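Long-range contacts in projannalysin (Methanocaldococcus jannaschii, PDB 4JIX), which is the zymogen of jannalysin, a small soluble zinc metallopeptidase of the minigluzincin group that probably cleaves peptide bonds once activated: residues D14-I19 and Y67-E72; E27-E32 and K48-N53. The protein carries 1 engineered substitution. All coordinates share one frame; numbering follows the deposited sequence.

Contact 1 (D14-I19 and Y67-E72); sequences DIVNEI and YIILHE. With ZN (zinc ion), chain C.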
# COMPACT_ATOMS: atom_id res chain seq x y z
N ASP A 14 7.71 8.87 -18.94
CA ASP A 14 9.16 8.63 -18.92
C ASP A 14 9.53 7.49 -17.97
O ASP A 14 10.42 6.71 -18.30
CB ASP A 14 9.93 9.91 -18.54
CG ASP A 14 9.82 11.06 -19.53
OD1 ASP A 14 10.09 12.22 -19.12
OD2 ASP A 14 9.51 10.80 -20.71
N ILE A 15 8.84 7.39 -16.80
CA ILE A 15 9.08 6.31 -15.84
C ILE A 15 8.71 4.97 -16.52
O ILE A 15 9.49 4.01 -16.46
CB ILE A 15 8.32 6.51 -14.49
CG1 ILE A 15 8.71 7.85 -13.80
CG2 ILE A 15 8.54 5.31 -13.56
CD1 ILE A 15 7.79 8.27 -12.57
N VAL A 16 7.53 4.92 -17.17
CA VAL A 16 7.04 3.73 -17.88
C VAL A 16 8.03 3.32 -18.99
O VAL A 16 8.44 2.16 -19.02
CB VAL A 16 5.60 3.91 -18.44
CG1 VAL A 16 5.16 2.68 -19.24
CG2 VAL A 16 4.60 4.18 -17.31
N ASN A 17 8.44 4.27 -19.86
CA ASN A 17 9.33 3.99 -20.99
C ASN A 17 10.69 3.46 -20.55
O ASN A 17 11.21 2.54 -21.18
CB ASN A 17 9.48 5.21 -21.91
CG ASN A 17 8.20 5.50 -22.66
OD1 ASN A 17 7.31 4.66 -22.78
ND2 ASN A 17 8.05 6.70 -23.17
N GLU A 18 11.25 3.98 -19.44
CA GLU A 18 12.53 3.54 -18.89
C GLU A 18 12.46 2.06 -18.45
O GLU A 18 13.41 1.31 -18.66
CB GLU A 18 12.94 4.44 -17.71
CG GLU A 18 13.59 5.74 -18.15
CD GLU A 18 13.79 6.81 -17.09
OE1 GLU A 18 13.49 6.55 -15.90
OE2 GLU A 18 14.25 7.92 -17.45
N ILE A 19 11.33 1.64 -17.86
CA ILE A 19 11.11 0.26 -17.41
C ILE A 19 10.91 -0.66 -18.63
O ILE A 19 11.50 -1.74 -18.67
CB ILE A 19 9.95 0.17 -16.38
CG1 ILE A 19 10.35 0.90 -15.08
CG2 ILE A 19 9.54 -1.29 -16.08
CD1 ILE A 19 9.16 1.38 -14.18
N TYR A 67 8.62 1.20 -8.73
CA TYR A 67 8.42 -0.14 -8.17
C TYR A 67 7.06 -0.72 -8.58
O TYR A 67 6.98 -1.91 -8.91
CB TYR A 67 8.53 -0.11 -6.63
CG TYR A 67 8.49 -1.50 -6.02
CD1 TYR A 67 9.66 -2.25 -5.87
CD2 TYR A 67 7.29 -2.09 -5.63
CE1 TYR A 67 9.63 -3.54 -5.35
CE2 TYR A 67 7.25 -3.39 -5.11
CZ TYR A 67 8.43 -4.10 -4.96
OH TYR A 67 8.40 -5.38 -4.46
N ILE A 68 6.00 0.10 -8.50
CA ILE A 68 4.61 -0.27 -8.81
C ILE A 68 4.51 -0.64 -10.31
O ILE A 68 3.95 -1.68 -10.64
CB ILE A 68 3.66 0.91 -8.43
CG1 ILE A 68 3.48 1.04 -6.89
CG2 ILE A 68 2.30 0.81 -9.13
CD1 ILE A 68 2.93 2.48 -6.44
N ILE A 69 5.03 0.22 -11.19
CA ILE A 69 5.01 0.01 -12.65
C ILE A 69 5.86 -1.22 -12.99
O ILE A 69 5.43 -2.02 -13.82
CB ILE A 69 5.47 1.28 -13.42
CG1 ILE A 69 4.48 2.45 -13.20
CG2 ILE A 69 5.64 0.99 -14.93
CD1 ILE A 69 5.08 3.87 -13.49
N LEU A 70 7.05 -1.36 -12.36
CA LEU A 70 7.94 -2.51 -12.55
C LEU A 70 7.19 -3.81 -12.23
O LEU A 70 7.31 -4.76 -12.99
CB LEU A 70 9.19 -2.40 -11.66
CG LEU A 70 10.23 -3.54 -11.74
CD1 LEU A 70 10.93 -3.61 -13.13
CD2 LEU A 70 11.27 -3.43 -10.62
N HIS A 71 6.42 -3.83 -11.14
CA HIS A 71 5.64 -5.02 -10.77
C HIS A 71 4.70 -5.43 -11.93
O HIS A 71 4.71 -6.58 -12.34
CB HIS A 71 4.81 -4.78 -9.48
CG HIS A 71 4.05 -6.01 -9.04
ND1 HIS A 71 4.55 -6.84 -8.06
CD2 HIS A 71 2.89 -6.51 -9.49
CE1 HIS A 71 3.66 -7.81 -7.92
NE2 HIS A 71 2.65 -7.68 -8.79
N GLU A 72 3.90 -4.49 -12.43
CA GLU A 72 2.94 -4.80 -13.51
C GLU A 72 3.61 -5.25 -14.80
O GLU A 72 3.07 -6.11 -15.51
CB GLU A 72 2.07 -3.57 -13.84
CG GLU A 72 1.45 -2.89 -12.64
CD GLU A 72 0.54 -3.76 -11.82
OE1 GLU A 72 0.07 -4.81 -12.32
OE2 GLU A 72 0.34 -3.43 -10.63
ZN ZN C . 1.17 -9.09 -9.21
O HOH W 1 0.17 -8.56 -7.34
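Ile69 lies against three aliphatic side chains of residues 14-19: Ile15, Val16 and Ile19. Its CD1 meets Ile15 CG2 at 3.7 Å and Val16 CG2 at 3.9 Å, both approached at roughly a right angle, so the end of the isoleucine butts against two methyl branches. The CG2 branch, which chi1 of -65° holds anti to the backbone N, instead takes the tip of Ile19, whose CD1 lies 3.6 Å away. Ile19 spans two neighbours: while CD1 presses on Ile69, its CG2 meets Leu70 CD1 at 4.0 Å, and CD1 also comes within 3.9 Å of Leu70 N. Shortening Ile19 to an alanine would probably open a gap beside Ile69 CG2 and take from Leu70 CD1 the methyl it rests on here.

The axes of segments 14-19 and 67-72 come within 9.9 Å of each other and cross at -45°. Beta-branched isoleucine suits positions 19 and 69 because its CG2 and CD1 meet different neighbours. All five touching residues are buried, and Leu50 and Leu52 of strand 49-53 close over Ile69 from the sheet.

Polar chemistry belongs to another side of helix 62-78. There His71 NE2 binds zinc at 2.1 Å, with His75 and His83 as further protein ligands and a water at 2.2 Å; His71 and Glu72 open an HExxH sequence, consistent with a gluzincin active site. The join between the helices is thus purely apolar: shape and exclusion of water hold the zinc-bearing helix against helix 12-22.

Contact 2 (E27-E32 and K48-N53); sequences ESINIE and KTLRLN. With SO4 (sulfate ion), chain E.
Arg51 NE makes a salt bridge with Glu32 OE1 at 2.8 Å. The bond is bent, 138° at the hydrogen, OE1 lying tilted out of the guanidinium plane; NE meets OE1 from above the carboxylate plane, and the two flat groups stand 77° apart. The terminal nitrogens of Arg51 both grip sulfate O1, NH2 at 2.9 Å and NH1 at 3.0 Å, and O1 lies in the guanidinium plane at the edge. Thr47 and Ser44 also bond this sulfate, which probably came from the crystallisation liquor. Arginine suits the place: its extended chain runs alongside Glu32, and its separate N-H groups serve two anions. A chi1 of -60° puts Thr49 OG1 beside the backbone N and CG2 anti to it; CG2 sits 3.9 Å over the centre of the Arg51 guanidinium, while OG1 bonds Thr47 and shares a water with Glu32 OE2.

Beneath these side chains runs a parallel ladder between strands 30-34 and 49-53, with strand 49-53 central in the three-stranded mixed sheet. Asn30 N bonds Lys48 O at 2.8 Å, Asn30 O accepts from Leu50 N, and Glu32 repeats the pattern with Leu50 O and Leu52 N. Where the central strand meets strand 41-44, Lys48 and Thr49 both face Ser44 in a G1 beta bulge.

On the face of Ile31 and Leu50, helix 12-22 covers aliphatic side chains, and Ile29, just before the strand, joins them. Ile29 CD1 reaches Leu50 CB at 4.1 Å, and Ile31 CG2 lies 4.4 Å from Leu52 CD1.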
# COMPACT_ATOMS: atom_id res chain seq x y z
N GLU A 27 6.65 -4.66 -27.02
CA GLU A 27 5.23 -4.70 -27.34
C GLU A 27 4.64 -3.38 -26.93
O GLU A 27 5.02 -2.84 -25.88
CB GLU A 27 4.51 -5.87 -26.64
CG GLU A 27 4.73 -7.20 -27.33
CD GLU A 27 4.14 -8.35 -26.54
OE1 GLU A 27 4.78 -8.79 -25.56
OE2 GLU A 27 3.00 -8.76 -26.86
N SER A 28 3.73 -2.85 -27.73
CA SER A 28 3.05 -1.58 -27.45
C SER A 28 2.09 -1.73 -26.27
O SER A 28 1.47 -2.79 -26.11
CB SER A 28 2.28 -1.13 -28.69
OG SER A 28 2.48 0.24 -28.98
N ILE A 29 1.97 -0.71 -25.42
CA ILE A 29 1.02 -0.73 -24.31
C ILE A 29 0.23 0.58 -24.27
O ILE A 29 0.66 1.59 -24.84
CB ILE A 29 1.65 -1.04 -22.91
CG1 ILE A 29 2.67 0.03 -22.47
CG2 ILE A 29 2.22 -2.45 -22.84
CD1 ILE A 29 2.85 0.14 -20.91
N ASN A 30 -0.92 0.54 -23.62
CA ASN A 30 -1.74 1.72 -23.37
C ASN A 30 -1.52 2.10 -21.92
O ASN A 30 -1.36 1.21 -21.08
CB ASN A 30 -3.22 1.43 -23.66
CG ASN A 30 -3.45 1.05 -25.10
OD1 ASN A 30 -3.22 1.84 -26.01
ND2 ASN A 30 -3.87 -0.19 -25.32
N ILE A 31 -1.48 3.40 -21.62
CA ILE A 31 -1.32 3.88 -20.25
C ILE A 31 -2.58 4.66 -19.89
O ILE A 31 -2.93 5.62 -20.59
CB ILE A 31 -0.04 4.74 -20.04
CG1 ILE A 31 1.22 4.01 -20.54
CG2 ILE A 31 0.10 5.17 -18.56
CD1 ILE A 31 2.38 4.94 -20.85
N GLU A 32 -3.28 4.24 -18.83
CA GLU A 32 -4.49 4.91 -18.36
C GLU A 32 -4.29 5.39 -16.92
O GLU A 32 -4.10 4.57 -16.03
CB GLU A 32 -5.71 3.97 -18.42
CG GLU A 32 -6.36 3.84 -19.78
CD GLU A 32 -7.68 3.09 -19.78
OE1 GLU A 32 -8.19 2.74 -18.69
OE2 GLU A 32 -8.22 2.85 -20.89
N LYS A 48 -3.75 -4.86 -23.17
CA LYS A 48 -2.35 -4.42 -22.99
C LYS A 48 -2.35 -3.01 -22.40
O LYS A 48 -1.71 -2.10 -22.91
CB LYS A 48 -1.55 -4.52 -24.31
CG LYS A 48 -0.96 -5.90 -24.54
CD LYS A 48 -1.00 -6.34 -26.00
CE LYS A 48 -0.45 -7.74 -26.20
NZ LYS A 48 -1.26 -8.79 -25.50
N THR A 49 -3.15 -2.82 -21.33
CA THR A 49 -3.32 -1.52 -20.70
C THR A 49 -2.77 -1.52 -19.29
O THR A 49 -3.22 -2.30 -18.44
CB THR A 49 -4.80 -1.11 -20.72
OG1 THR A 49 -5.24 -1.04 -22.07
CG2 THR A 49 -5.07 0.21 -20.03
N LEU A 50 -1.83 -0.61 -19.04
CA LEU A 50 -1.31 -0.39 -17.70
C LEU A 50 -2.22 0.67 -17.09
O LEU A 50 -2.35 1.76 -17.67
CB LEU A 50 0.18 0.08 -17.78
CG LEU A 50 0.83 0.58 -16.47
CD1 LEU A 50 1.05 -0.56 -15.49
CD2 LEU A 50 2.17 1.23 -16.75
N ARG A 51 -2.91 0.34 -15.99
CA ARG A 51 -3.80 1.30 -15.32
C ARG A 51 -3.16 1.78 -14.04
O ARG A 51 -2.67 0.97 -13.25
CB ARG A 51 -5.20 0.70 -15.04
CG ARG A 51 -5.99 0.48 -16.32
CD ARG A 51 -7.47 0.22 -16.10
NE ARG A 51 -8.20 0.27 -17.37
CZ ARG A 51 -8.34 -0.75 -18.21
NH1 ARG A 51 -7.82 -1.94 -17.91
NH2 ARG A 51 -9.00 -0.60 -19.34
N LEU A 52 -3.10 3.11 -13.85
CA LEU A 52 -2.48 3.71 -12.67
C LEU A 52 -3.45 4.65 -12.00
O LEU A 52 -4.10 5.45 -12.68
CB LEU A 52 -1.18 4.45 -13.04
CG LEU A 52 -0.06 3.62 -13.71
CD1 LEU A 52 1.02 4.53 -14.27
CD2 LEU A 52 0.55 2.60 -12.75
N ASN A 53 -3.55 4.56 -10.66
CA ASN A 53 -4.44 5.41 -9.89
C ASN A 53 -3.94 6.86 -9.96
O ASN A 53 -2.78 7.14 -9.65
CB ASN A 53 -4.52 4.91 -8.45
CG ASN A 53 -5.34 5.76 -7.54
OD1 ASN A 53 -4.99 6.91 -7.21
ND2 ASN A 53 -6.42 5.19 -7.04
S SO4 E . -9.92 -4.25 -19.97
O1 SO4 E . -8.86 -3.33 -20.39
O2 SO4 E . -9.50 -5.63 -20.23
O3 SO4 E . -10.16 -4.08 -18.54
O4 SO4 E . -11.15 -3.95 -20.70
O HOH W 2 -7.46 0.65 -23.11

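In the fold
The two contacts are centred about 11 Å apart and meet directly. Along the chain, helix 12-22 comes first, then strands 30-34 and 49-53, then helix 62-78, so both strands of contact 2 fall between the two helices of contact 1. The helix pair lies on the apolar face of the sheet: Val16 CG1 reaches Ile29 CD1 at 3.8 Å, and Glu72 CB touches Leu50 CD1 at 3.6 Å. Leu50 therefore links the central strand to the helix carrying the zinc ligand His71, its side chain about 11 Å from the metal. Together the contacts join the sheet to that zinc-bearing helix, and all four segments fall in the YgjP-like metallopeptidase family region of the sequence.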